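Local coordinates for protein Exo-1,3/1,4-beta-glucanase (Pseudoalteromonas sp., PDB 3RRX) that cleaves beta-1,3- and beta-1,4-linked glucans in an exo manner and probably has beta-glucosidase activity, at residues Y63-N68 with H115-G120; T109-G114 with S158-V163; E149-G154 with P378-A383. The protein carries 1 engineered substitution. All coordinates share one frame; numbering follows the deposited sequence.

Contact 1. Residues Y63-N68 with H115-G120; sequences YLNGGN and HSNVYG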
ATOM      1  N   TYR A  63     -11.860  15.708  -4.380  1.00 11.27           N
ATOM      2  CA  TYR A  63     -11.899  14.946  -5.605  1.00 13.65           C
ATOM      3  C   TYR A  63     -10.699  13.982  -5.644  1.00 15.20           C
ATOM      4  O   TYR A  63      -9.704  14.164  -4.934  1.00 14.14           O
ATOM      5  CB  TYR A  63     -11.976  15.881  -6.830  1.00 17.43           C
ATOM      6  CG  TYR A  63     -10.768  16.772  -7.040  1.00 13.73           C
ATOM      7  CD1 TYR A  63     -10.571  17.911  -6.269  1.00 14.10           C
ATOM      8  CD2 TYR A  63      -9.829  16.477  -8.023  1.00 15.74           C
ATOM      9  CE1 TYR A  63      -9.460  18.729  -6.468  1.00 17.10           C
ATOM     10  CE2 TYR A  63      -8.724  17.284  -8.226  1.00 17.12           C
ATOM     11  CZ  TYR A  63      -8.540  18.406  -7.449  1.00 18.53           C
ATOM     12  OH  TYR A  63      -7.433  19.208  -7.670  1.00 18.09           O
ATOM     13  N   LEU A  64     -10.817  12.937  -6.444  1.00 11.57           N
ATOM     14  CA  LEU A  64      -9.868  11.835  -6.385  1.00 14.48           C
ATOM     15  C   LEU A  64      -8.973  11.740  -7.612  1.00 15.36           C
ATOM     16  O   LEU A  64      -9.449  11.803  -8.746  1.00 12.89           O
ATOM     17  CB  LEU A  64     -10.618  10.516  -6.221  1.00 10.58           C
ATOM     18  CG  LEU A  64      -9.783   9.240  -6.145  1.00 14.84           C
ATOM     19  CD1 LEU A  64      -8.916   9.252  -4.880  1.00 14.14           C
ATOM     20  CD2 LEU A  64     -10.690   8.010  -6.168  1.00 16.82           C
ATOM     21  N   ASN A  65      -7.677  11.583  -7.358  1.00 14.01           N
ATOM     22  CA  ASN A  65      -6.719  11.133  -8.367  1.00 19.00           C
ATOM     23  C   ASN A  65      -6.784   9.609  -8.454  1.00 18.66           C
ATOM     24  O   ASN A  65      -6.090   8.912  -7.715  1.00 18.10           O
ATOM     25  CB  ASN A  65      -5.295  11.541  -7.974  1.00 16.26           C
ATOM     26  CG  ASN A  65      -4.261  11.062  -8.977  1.00 22.96           C
ATOM     27  OD1 ASN A  65      -4.476  11.159 -10.183  1.00 23.98           O
ATOM     28  ND2 ASN A  65      -3.140  10.531  -8.486  1.00 22.81           N
ATOM     29  N   GLY A  66      -7.622   9.091  -9.341  1.00 15.71           N
ATOM     30  CA  GLY A  66      -7.926   7.669  -9.339  1.00 17.54           C
ATOM     31  C   GLY A  66      -6.741   6.823  -9.765  1.00 31.87           C
ATOM     32  O   GLY A  66      -6.649   5.647  -9.412  1.00 30.15           O
ATOM     33  N   GLY A  67      -5.838   7.424 -10.537  1.00 28.40           N
ATOM     34  CA  GLY A  67      -4.593   6.769 -10.901  1.00 35.63           C
ATOM     35  C   GLY A  67      -4.554   6.242 -12.319  1.00 37.86           C
ATOM     36  O   GLY A  67      -3.485   5.898 -12.831  1.00 38.36           O
ATOM     37  N   ASN A  68      -5.715   6.180 -12.963  1.00 42.83           N
ATOM     38  CA  ASN A  68      -5.793   5.634 -14.312  1.00 44.24           C
ATOM     39  C   ASN A  68      -5.315   6.626 -15.362  1.00 51.93           C
ATOM     40  O   ASN A  68      -4.863   6.229 -16.436  1.00 56.61           O
ATOM     41  CB  ASN A  68      -7.212   5.160 -14.635  1.00 49.09           C
ATOM     42  CG  ASN A  68      -7.287   4.410 -15.955  0.50 54.09           C
ATOM     43  OD1 ASN A  68      -6.308   3.802 -16.393  0.50 53.25           O
ATOM     44  ND2 ASN A  68      -8.450   4.455 -16.598  0.50 53.17           N
ATOM     45  N   HIS A 115       4.109   7.385  -3.780  1.00 14.69           N
ATOM     46  CA  HIS A 115       3.077   8.043  -4.568  1.00 12.12           C
ATOM     47  C   HIS A 115       2.924   7.213  -5.834  1.00 14.23           C
ATOM     48  O   HIS A 115       3.241   7.669  -6.933  1.00 14.40           O
ATOM     49  CB  HIS A 115       3.543   9.460  -4.910  1.00 11.07           C
ATOM     50  CG  HIS A 115       2.455  10.372  -5.388  1.00 12.46           C
ATOM     51  ND1 HIS A 115       1.135   9.986  -5.471  1.00 13.94           N
ATOM     52  CD2 HIS A 115       2.497  11.659  -5.811  1.00 11.88           C
ATOM     53  CE1 HIS A 115       0.407  10.999  -5.908  1.00 15.70           C
ATOM     54  NE2 HIS A 115       1.209  12.028  -6.118  1.00 14.02           N
ATOM     55  N   SER A 116       2.454   5.978  -5.674  1.00 14.71           N
ATOM     56  CA  SER A 116       2.719   4.946  -6.670  1.00 15.60           C
ATOM     57  C   SER A 116       1.825   4.954  -7.906  1.00 18.49           C
ATOM     58  O   SER A 116       2.081   4.202  -8.838  1.00 20.31           O
ATOM     59  CB  SER A 116       2.727   3.548  -6.023  1.00 16.02           C
ATOM     60  OG  SER A 116       1.623   3.384  -5.148  1.00 17.72           O
ATOM     61  N   ASN A 117       0.786   5.783  -7.917  1.00 17.91           N
ATOM     62  CA  ASN A 117      -0.032   5.957  -9.122  1.00 21.71           C
ATOM     63  C   ASN A 117       0.665   6.840 -10.154  1.00 22.73           C
ATOM     64  O   ASN A 117       0.242   6.915 -11.315  1.00 22.45           O
ATOM     65  CB  ASN A 117      -1.379   6.617  -8.788  1.00 26.75           C
ATOM     66  CG  ASN A 117      -2.315   5.702  -8.042  0.70 29.72           C
ATOM     67  OD1 ASN A 117      -2.123   4.486  -7.997  0.70 34.37           O
ATOM     68  ND2 ASN A 117      -3.353   6.285  -7.458  0.70 30.38           N
ATOM     69  N   VAL A 118       1.727   7.512  -9.722  1.00 19.55           N
ATOM     70  CA  VAL A 118       2.318   8.591 -10.510  1.00 17.44           C
ATOM     71  C   VAL A 118       3.651   8.246 -11.179  1.00 19.65           C
ATOM     72  O   VAL A 118       4.601   7.789 -10.542  1.00 19.81           O
ATOM     73  CB  VAL A 118       2.472   9.880  -9.661  1.00 17.94           C
ATOM     74  CG1 VAL A 118       3.265  10.934 -10.431  1.00 16.76           C
ATOM     75  CG2 VAL A 118       1.101  10.419  -9.264  1.00 17.56           C
ATOM     76  N   TYR A 119       3.708   8.478 -12.484  1.00 17.48           N
ATOM     77  CA  TYR A 119       4.921   8.268 -13.259  1.00 16.02           C
ATOM     78  C   TYR A 119       6.080   9.044 -12.653  1.00 16.11           C
ATOM     79  O   TYR A 119       5.959  10.242 -12.396  1.00 16.78           O
ATOM     80  CB  TYR A 119       4.674   8.735 -14.693  1.00 20.53           C
ATOM     81  CG  TYR A 119       5.876   8.655 -15.591  1.00 20.36           C
ATOM     82  CD1 TYR A 119       6.339   7.428 -16.057  1.00 22.89           C
ATOM     83  CD2 TYR A 119       6.541   9.809 -15.998  1.00 25.77           C
ATOM     84  CE1 TYR A 119       7.447   7.352 -16.904  1.00 22.03           C
ATOM     85  CE2 TYR A 119       7.648   9.742 -16.841  1.00 23.57           C
ATOM     86  CZ  TYR A 119       8.094   8.511 -17.286  1.00 25.71           C
ATOM     87  OH  TYR A 119       9.191   8.446 -18.123  1.00 31.08           O
ATOM     88  N   GLY A 120       7.201   8.365 -12.426  1.00 19.21           N
ATOM     89  CA  GLY A 120       8.387   9.002 -11.870  1.00 17.81           C
ATOM     90  C   GLY A 120       8.515   8.937 -10.346  1.00 18.09           C
ATOM     91  O   GLY A 120       9.546   9.312  -9.790  1.00 16.38           O
TER
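Asn117 reaches across to Gly67 through van der Waals contact alone. CB, CG and ND2 lie against the glycine: CB is 3.8 Å from Gly67 CA, and ND2 comes to 3.7 Å from the same CA. The first torsion explains this approach: with CG anti to its own carbonyl carbon (chi1 -71°), the amide is set against the backbone of Gly67. Glycine suits position 67 twice over. A CB would run into Asn117 ND2, and at the positive phi of 104° it would also be pressed against the carbonyl oxygen of Gly66.

The polar groups that meet here are near one another without being bonded. Asn117 ND2 stands 3.8 Å from Asn65 O, too far for a hydrogen bond. Asn65 ND2 passes 4.3 Å from Val118 CG2 and comes obliquely to the His115 ring, nearest its CE1 (4.4 Å). It spends its hydrogen bond on Thr109 OG1, while His115 NE2 is held by Thr153.

Within 115-120 a type I turn from His115 to Val118 gives the loop its shape, closed by Val118 N to His115 O at 3.2 Å. The turn brings Val118 CG2 over one face of the His115 ring, so a branched apolar residue backs the imidazole.

Loops after two neighbouring parallel TIM-barrel strands, 62-65 and 106-110, thus meet at the strands' C-terminal side. Around this junction, Trp82 of helix 79-94 touches both Asn65 and Val118, strand 106-110 supplies Thr109 beside Asn117 and His115, and helix 136-151 packs Glu149 and Val150 against His115.

Contact 2. Residues T109-G114 with S158-V163; sequences TDAMHG and SFAPTV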
ATOM      1  N   THR A 109      -5.359  10.977  -3.059  1.00 12.53           N
ATOM      2  CA  THR A 109      -4.740   9.939  -3.856  1.00 12.10           C
ATOM      3  C   THR A 109      -4.391   8.724  -2.990  1.00 13.73           C
ATOM      4  O   THR A 109      -4.106   8.852  -1.807  1.00 14.13           O
ATOM      5  CB  THR A 109      -3.447  10.474  -4.541  1.00 14.83           C
ATOM      6  OG1 THR A 109      -3.027   9.579  -5.573  1.00 14.08           O
ATOM      7  CG2 THR A 109      -2.326  10.635  -3.518  1.00 12.68           C
ATOM      8  N   ASP A 110      -4.399   7.545  -3.598  1.00 14.93           N
ATOM      9  CA  ASP A 110      -3.969   6.331  -2.911  1.00 16.87           C
ATOM     10  C   ASP A 110      -2.434   6.321  -2.930  1.00 19.86           C
ATOM     11  O   ASP A 110      -1.834   6.698  -3.926  1.00 22.56           O
ATOM     12  CB  ASP A 110      -4.544   5.114  -3.644  1.00 19.70           C
ATOM     13  CG  ASP A 110      -4.581   3.864  -2.782  1.00 21.45           C
ATOM     14  OD1 ASP A 110      -4.336   3.963  -1.564  1.00 19.18           O
ATOM     15  OD2 ASP A 110      -4.861   2.780  -3.333  1.00 26.17           O
ATOM     16  N   ALA A 111      -1.793   5.943  -1.826  1.00 16.09           N
ATOM     17  CA  ALA A 111      -0.325   5.885  -1.792  1.00 16.49           C
ATOM     18  C   ALA A 111       0.156   4.523  -1.293  1.00 17.17           C
ATOM     19  O   ALA A 111       0.654   4.408  -0.170  1.00 18.75           O
ATOM     20  CB  ALA A 111       0.229   6.986  -0.914  1.00 17.36           C
ATOM     21  N   MET A 112       0.024   3.510  -2.144  1.00 14.84           N
ATOM     22  CA  MET A 112       0.225   2.103  -1.763  1.00 13.15           C
ATOM     23  C   MET A 112       1.665   1.812  -1.324  1.00 16.72           C
ATOM     24  O   MET A 112       1.889   1.140  -0.323  1.00 19.62           O
ATOM     25  CB  MET A 112      -0.213   1.174  -2.915  1.00 14.10           C
ATOM     26  CG  MET A 112      -0.489  -0.316  -2.524  1.00 14.93           C
ATOM     27  SD  MET A 112      -1.864  -0.498  -1.337  1.00 28.80           S
ATOM     28  CE  MET A 112      -3.254   0.009  -2.355  1.00 17.88           C
ATOM     29  N   HIS A 113       2.646   2.306  -2.072  1.00 14.66           N
ATOM     30  CA  HIS A 113       4.049   2.110  -1.685  1.00 14.41           C
ATOM     31  C   HIS A 113       4.880   3.258  -2.234  1.00 13.87           C
ATOM     32  O   HIS A 113       5.734   3.083  -3.111  1.00 12.82           O
ATOM     33  CB  HIS A 113       4.581   0.730  -2.117  1.00 10.58           C
ATOM     34  CG  HIS A 113       4.398   0.426  -3.576  1.00 12.23           C
ATOM     35  ND1 HIS A 113       5.283  -0.359  -4.288  1.00 12.92           N
ATOM     36  CD2 HIS A 113       3.426   0.782  -4.451  1.00 10.73           C
ATOM     37  CE1 HIS A 113       4.861  -0.476  -5.536  1.00 12.20           C
ATOM     38  NE2 HIS A 113       3.736   0.206  -5.660  1.00 15.91           N
ATOM     39  N   GLY A 114       4.603   4.442  -1.693  1.00 15.33           N
ATOM     40  CA  GLY A 114       5.031   5.696  -2.287  1.00 15.19           C
ATOM     41  C   GLY A 114       3.855   6.314  -3.026  1.00 16.92           C
ATOM     42  O   GLY A 114       2.729   5.825  -2.914  1.00 15.80           O
ATOM     43  N   SER A 158      -3.455  11.738   1.169  1.00 12.42           N
ATOM     44  CA  SER A 158      -2.974  10.452   0.656  1.00 11.72           C
ATOM     45  C   SER A 158      -3.494   9.285   1.485  1.00 14.66           C
ATOM     46  O   SER A 158      -3.585   9.383   2.710  1.00 14.77           O
ATOM     47  CB  SER A 158      -1.445  10.433   0.636  1.00 16.17           C
ATOM     48  OG  SER A 158      -0.921  10.759   1.913  1.00 17.75           O
ATOM     49  N   PHE A 159      -3.826   8.178   0.825  1.00 11.36           N
ATOM     50  CA  PHE A 159      -4.346   7.011   1.541  1.00 13.52           C
ATOM     51  C   PHE A 159      -3.187   6.088   1.919  1.00 15.25           C
ATOM     52  O   PHE A 159      -2.606   5.430   1.063  1.00 15.99           O
ATOM     53  CB  PHE A 159      -5.379   6.233   0.704  1.00 12.83           C
ATOM     54  CG  PHE A 159      -6.405   7.094   0.015  1.00 15.22           C
ATOM     55  CD1 PHE A 159      -6.999   6.663  -1.164  1.00 15.61           C
ATOM     56  CD2 PHE A 159      -6.781   8.331   0.537  1.00 14.05           C
ATOM     57  CE1 PHE A 159      -7.946   7.448  -1.820  1.00 15.88           C
ATOM     58  CE2 PHE A 159      -7.719   9.129  -0.115  1.00 16.01           C
ATOM     59  CZ  PHE A 159      -8.309   8.689  -1.294  1.00 16.61           C
ATOM     60  N   ALA A 160      -2.845   6.075   3.203  1.00 14.17           N
ATOM     61  CA  ALA A 160      -1.819   5.199   3.755  1.00 12.71           C
ATOM     62  C   ALA A 160      -1.799   5.532   5.241  1.00 14.67           C
ATOM     63  O   ALA A 160      -2.056   6.675   5.604  1.00 15.48           O
ATOM     64  CB  ALA A 160      -0.460   5.496   3.122  1.00 15.55           C
ATOM     65  N   PRO A 161      -1.498   4.554   6.110  1.00 11.12           N
ATOM     66  CA  PRO A 161      -1.074   3.174   5.824  1.00 12.43           C
ATOM     67  C   PRO A 161      -2.223   2.205   5.532  1.00 14.58           C
ATOM     68  O   PRO A 161      -3.389   2.536   5.744  1.00 14.04           O
ATOM     69  CB  PRO A 161      -0.414   2.755   7.140  1.00 12.61           C
ATOM     70  CG  PRO A 161      -1.239   3.476   8.184  1.00 16.22           C
ATOM     71  CD  PRO A 161      -1.523   4.833   7.560  1.00 11.69           C
ATOM     72  N   THR A 162      -1.875   1.012   5.052  1.00 11.80           N
ATOM     73  CA  THR A 162      -2.809  -0.101   4.951  1.00 13.90           C
ATOM     74  C   THR A 162      -2.520  -1.016   6.125  1.00 14.19           C
ATOM     75  O   THR A 162      -1.389  -1.480   6.291  1.00 12.38           O
ATOM     76  CB  THR A 162      -2.610  -0.927   3.668  1.00 18.07           C
ATOM     77  OG1 THR A 162      -2.924  -0.134   2.524  1.00 24.61           O
ATOM     78  CG2 THR A 162      -3.517  -2.143   3.682  1.00 19.25           C
ATOM     79  N   VAL A 163      -3.540  -1.265   6.943  1.00  9.17           N
ATOM     80  CA  VAL A 163      -3.334  -1.946   8.212  1.00 10.66           C
ATOM     81  C   VAL A 163      -4.009  -3.320   8.279  1.00 12.48           C
ATOM     82  O   VAL A 163      -4.278  -3.842   9.360  1.00 10.28           O
ATOM     83  CB  VAL A 163      -3.751  -1.044   9.393  1.00 10.78           C
ATOM     84  CG1 VAL A 163      -3.016   0.296   9.287  1.00 14.18           C
ATOM     85  CG2 VAL A 163      -5.266  -0.808   9.403  1.00 11.82           C
TER
HETATM   86  O   HOH W   1      -0.041  -1.267   1.177  1.00 23.80           O
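Thr109 and Asp110 pair with Ser158 and Phe159 as neighbouring parallel strands of the TIM barrel, and helix 136-151 between them in the chain makes this a beta-alpha-beta unit. Two backbone bonds grip Phe159 in the parallel manner, one through its N and the other through its O. Phe159 N gives to Thr109 O at 2.7 Å, and Ala111 N gives to Phe159 O at 3.0 Å. Thr109 O also takes a CA-H...O contact from Ser158 CA at 3.1 Å, and it sits over one face of the Phe159 ring.

Asp110 and Phe159 share one face of the sheet. A chi1 of -45° sets the Phe159 ring beside its own backbone N and lays it along the neighbouring strand, where CD1 meets Asp110 CA at 3.5 Å. The two side chains cross at about a right angle, and Asp110 OD1 comes to 3.4 Å from Phe159 CB. That carboxylate oxygen makes a salt bridge with Lys215 of the next strand, which fixes its position. The side chains of Thr213 and Lys215 touch Phe159, and Trp157 meets its ring edge to face.

Thr109 and Ser158 turn to the other face, where Val150 of helix 136-151 touches Ser158. Small residues suit the close spacing beyond the ladder: Ala111 CB is 4.1 Å from Ser158 CB, and Ala160 CB rests near Ala111 O. A cis peptide then joins Ala160 to Pro161. Farther on, the bent chain of Met112 brings SD near Thr162 OG1, and one water lies 3.4 Å from both Met112 O and Thr162 OG1, bonded weakly to each.

Contact 3. Residues E149-G154 with P378-A383; sequences EVAATG and PQWLGA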
ATOM      1  N   GLU A 149       6.606  13.471  -1.842  1.00  9.24           N
ATOM      2  CA  GLU A 149       6.367  13.112  -3.235  1.00 12.06           C
ATOM      3  C   GLU A 149       4.917  13.413  -3.612  1.00 10.60           C
ATOM      4  O   GLU A 149       4.635  13.861  -4.726  1.00 11.84           O
ATOM      5  CB  GLU A 149       6.736  11.643  -3.510  1.00 11.26           C
ATOM      6  CG  GLU A 149       8.160  11.312  -3.091  1.00 14.35           C
ATOM      7  CD  GLU A 149       8.914  10.431  -4.079  1.00 16.51           C
ATOM      8  OE1 GLU A 149       8.343  10.007  -5.110  1.00 15.14           O
ATOM      9  OE2 GLU A 149      10.101  10.169  -3.819  1.00 15.41           O
ATOM     10  N   VAL A 150       4.003  13.193  -2.668  1.00  9.91           N
ATOM     11  CA  VAL A 150       2.596  13.524  -2.889  1.00  9.66           C
ATOM     12  C   VAL A 150       2.415  15.042  -3.013  1.00 13.58           C
ATOM     13  O   VAL A 150       1.732  15.539  -3.919  1.00 11.16           O
ATOM     14  CB  VAL A 150       1.692  12.944  -1.763  1.00 10.01           C
ATOM     15  CG1 VAL A 150       0.283  13.496  -1.852  1.00 11.68           C
ATOM     16  CG2 VAL A 150       1.668  11.409  -1.844  1.00 10.28           C
ATOM     17  N   ALA A 151       3.057  15.783  -2.121  1.00 10.14           N
ATOM     18  CA  ALA A 151       2.951  17.251  -2.144  1.00 11.98           C
ATOM     19  C   ALA A 151       3.465  17.848  -3.461  1.00 11.88           C
ATOM     20  O   ALA A 151       2.973  18.890  -3.932  1.00 12.29           O
ATOM     21  CB  ALA A 151       3.701  17.843  -0.963  1.00 11.77           C
ATOM     22  N   ALA A 152       4.446  17.178  -4.058  1.00 13.26           N
ATOM     23  CA  ALA A 152       5.074  17.641  -5.293  1.00 11.02           C
ATOM     24  C   ALA A 152       4.108  17.605  -6.477  1.00 14.39           C
ATOM     25  O   ALA A 152       4.392  18.172  -7.534  1.00 17.44           O
ATOM     26  CB  ALA A 152       6.327  16.802  -5.601  1.00 13.21           C
ATOM     27  N   THR A 153       2.973  16.934  -6.316  1.00 14.91           N
ATOM     28  CA  THR A 153       1.981  16.889  -7.391  1.00 12.15           C
ATOM     29  C   THR A 153       0.751  17.735  -7.067  1.00 13.31           C
ATOM     30  O   THR A 153      -0.248  17.686  -7.786  1.00 14.72           O
ATOM     31  CB  THR A 153       1.526  15.455  -7.690  1.00 14.17           C
ATOM     32  OG1 THR A 153       1.019  14.865  -6.485  1.00 14.50           O
ATOM     33  CG2 THR A 153       2.688  14.618  -8.223  1.00 14.38           C
ATOM     34  N   GLY A 154       0.820  18.504  -5.983  1.00 11.52           N
ATOM     35  CA  GLY A 154      -0.261  19.413  -5.632  1.00 10.53           C
ATOM     36  C   GLY A 154      -1.405  18.720  -4.901  1.00 15.84           C
ATOM     37  O   GLY A 154      -2.530  19.219  -4.869  1.00 14.61           O
ATOM     38  N   PRO A 378      10.071  20.301  -7.292  1.00 20.50           N
ATOM     39  CA  PRO A 378       9.679  19.199  -8.176  1.00 20.88           C
ATOM     40  C   PRO A 378      10.590  17.986  -7.990  1.00 23.87           C
ATOM     41  O   PRO A 378      10.174  16.869  -8.296  1.00 20.81           O
ATOM     42  CB  PRO A 378       9.874  19.793  -9.575  1.00 23.24           C
ATOM     43  CG  PRO A 378      10.922  20.850  -9.390  1.00 21.65           C
ATOM     44  CD  PRO A 378      10.618  21.447  -8.039  1.00 21.70           C
ATOM     45  N   GLN A 379      11.806  18.211  -7.491  1.00 19.84           N
ATOM     46  CA  GLN A 379      12.798  17.145  -7.351  1.00 21.19           C
ATOM     47  C   GLN A 379      12.410  16.150  -6.257  1.00 20.46           C
ATOM     48  O   GLN A 379      12.991  15.068  -6.165  1.00 18.27           O
ATOM     49  CB  GLN A 379      14.198  17.725  -7.078  1.00 21.73           C
ATOM     50  CG  GLN A 379      14.409  18.252  -5.651  0.70 25.92           C
ATOM     51  CD  GLN A 379      13.836  19.652  -5.407  0.70 29.11           C
ATOM     52  OE1 GLN A 379      13.308  20.299  -6.318  0.70 23.10           O
ATOM     53  NE2 GLN A 379      13.947  20.124  -4.166  0.70 23.78           N
ATOM     54  N   TRP A 380      11.433  16.519  -5.430  1.00 17.23           N
ATOM     55  CA  TRP A 380      10.941  15.625  -4.390  1.00 17.49           C
ATOM     56  C   TRP A 380      10.372  14.352  -5.000  1.00 16.07           C
ATOM     57  O   TRP A 380      10.474  13.274  -4.414  1.00 18.03           O
ATOM     58  CB  TRP A 380       9.860  16.314  -3.536  1.00 14.67           C
ATOM     59  CG  TRP A 380      10.400  17.216  -2.461  1.00 15.37           C
ATOM     60  CD1 TRP A 380      11.712  17.386  -2.111  1.00 19.02           C
ATOM     61  CD2 TRP A 380       9.641  18.073  -1.598  1.00 16.31           C
ATOM     62  NE1 TRP A 380      11.812  18.298  -1.083  1.00 21.76           N
ATOM     63  CE2 TRP A 380      10.556  18.732  -0.750  1.00 17.82           C
ATOM     64  CE3 TRP A 380       8.275  18.344  -1.458  1.00 14.43           C
ATOM     65  CZ2 TRP A 380      10.148  19.650   0.221  1.00 16.62           C
ATOM     66  CZ3 TRP A 380       7.871  19.260  -0.488  1.00 17.02           C
ATOM     67  CH2 TRP A 380       8.806  19.898   0.337  1.00 17.76           C
ATOM     68  N   LEU A 381       9.748  14.480  -6.166  1.00 18.19           N
ATOM     69  CA  LEU A 381       9.178  13.316  -6.832  1.00 18.51           C
ATOM     70  C   LEU A 381      10.302  12.465  -7.414  1.00 20.93           C
ATOM     71  O   LEU A 381      10.905  12.826  -8.428  1.00 18.62           O
ATOM     72  CB  LEU A 381       8.197  13.733  -7.928  1.00 15.96           C
ATOM     73  CG  LEU A 381       7.452  12.570  -8.585  1.00 18.53           C
ATOM     74  CD1 LEU A 381       6.457  11.920  -7.602  1.00 15.27           C
ATOM     75  CD2 LEU A 381       6.730  13.045  -9.838  1.00 22.42           C
ATOM     76  N   GLY A 382      10.585  11.339  -6.763  1.00 15.37           N
ATOM     77  CA  GLY A 382      11.662  10.461  -7.195  1.00 16.99           C
ATOM     78  C   GLY A 382      13.027  10.958  -6.753  1.00 18.23           C
ATOM     79  O   GLY A 382      14.045  10.621  -7.361  1.00 19.09           O
ATOM     80  N   ALA A 383      13.051  11.769  -5.697  1.00 18.76           N
ATOM     81  CA  ALA A 383      14.294  12.342  -5.180  1.00 17.80           C
ATOM     82  C   ALA A 383      15.361  11.281  -4.956  1.00 20.58           C
ATOM     83  O   ALA A 383      15.064  10.184  -4.488  1.00 17.76           O
ATOM     84  CB  ALA A 383      14.031  13.081  -3.866  1.00 17.13           C
TER
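Glu149 carries its carboxylate to the backbone of the turn at Trp380-Ala383. Its CB lies 4.1 Å from Leu381 CD1, the methyl of a side chain that crosses it at about a right angle. CG, turned to the side of its own backbone N (chi1 -54°), passes 3.3 Å from Trp380 O. The chain then bends at chi2, bringing CD over the turn so that both oxygens face one N-H: Gly382 N gives weak bonds to OE1 at 3.1 Å and to OE2 at 3.2 Å. OE1 also meets Leu381 CD1, whereas OE2 stands 3.2 Å from Trp380 O, an approach of two acceptors that bonding of OE2 to His386 ND1 and Thr122 OG1 would help offset.

Here helix 136-151 of the TIM barrel and the residues after it meet the connection into helix 384-397, which leads to the second, mixed sheet. The turn is type II, and Gly382, with phi 80°, fits its third position as few other residues would; Ala383 follows as N-cap. An alanine in place of Glu149 removes the carboxylate and would probably leave Gly382 N, His386 and Thr122 without their common partner, the turn less firmly held.

Beside the carboxylate the contact is apolar. Ala152 CB, small enough to let the backbones close in, touches Trp380 CB at 4.1 Å and Leu381 CB at 4.3 Å, while Ala151 CB meets the indole edge at CZ3.

In the fold
From the N terminus, contact 1 closes first, joining strand 62-65 and the residues after it to the loop after strand 106-110 and enclosing helix 79-94. Contact 2 begins inside that loop, at 109-114, and ends beyond it on strand 157-162, so the two cross; together they tie three successive barrel strands. Contact 3 opens at 149-154, within the span of contact 2, and closes only at 378-383, so it crosses contact 2 but follows contact 1 in series. Its long excursion holds the rest of the barrel. His115 reaches the 149-154 segment, and Val150 joins contact 3 to contact 2 through Thr109, linking all three contacts around helix 136-151.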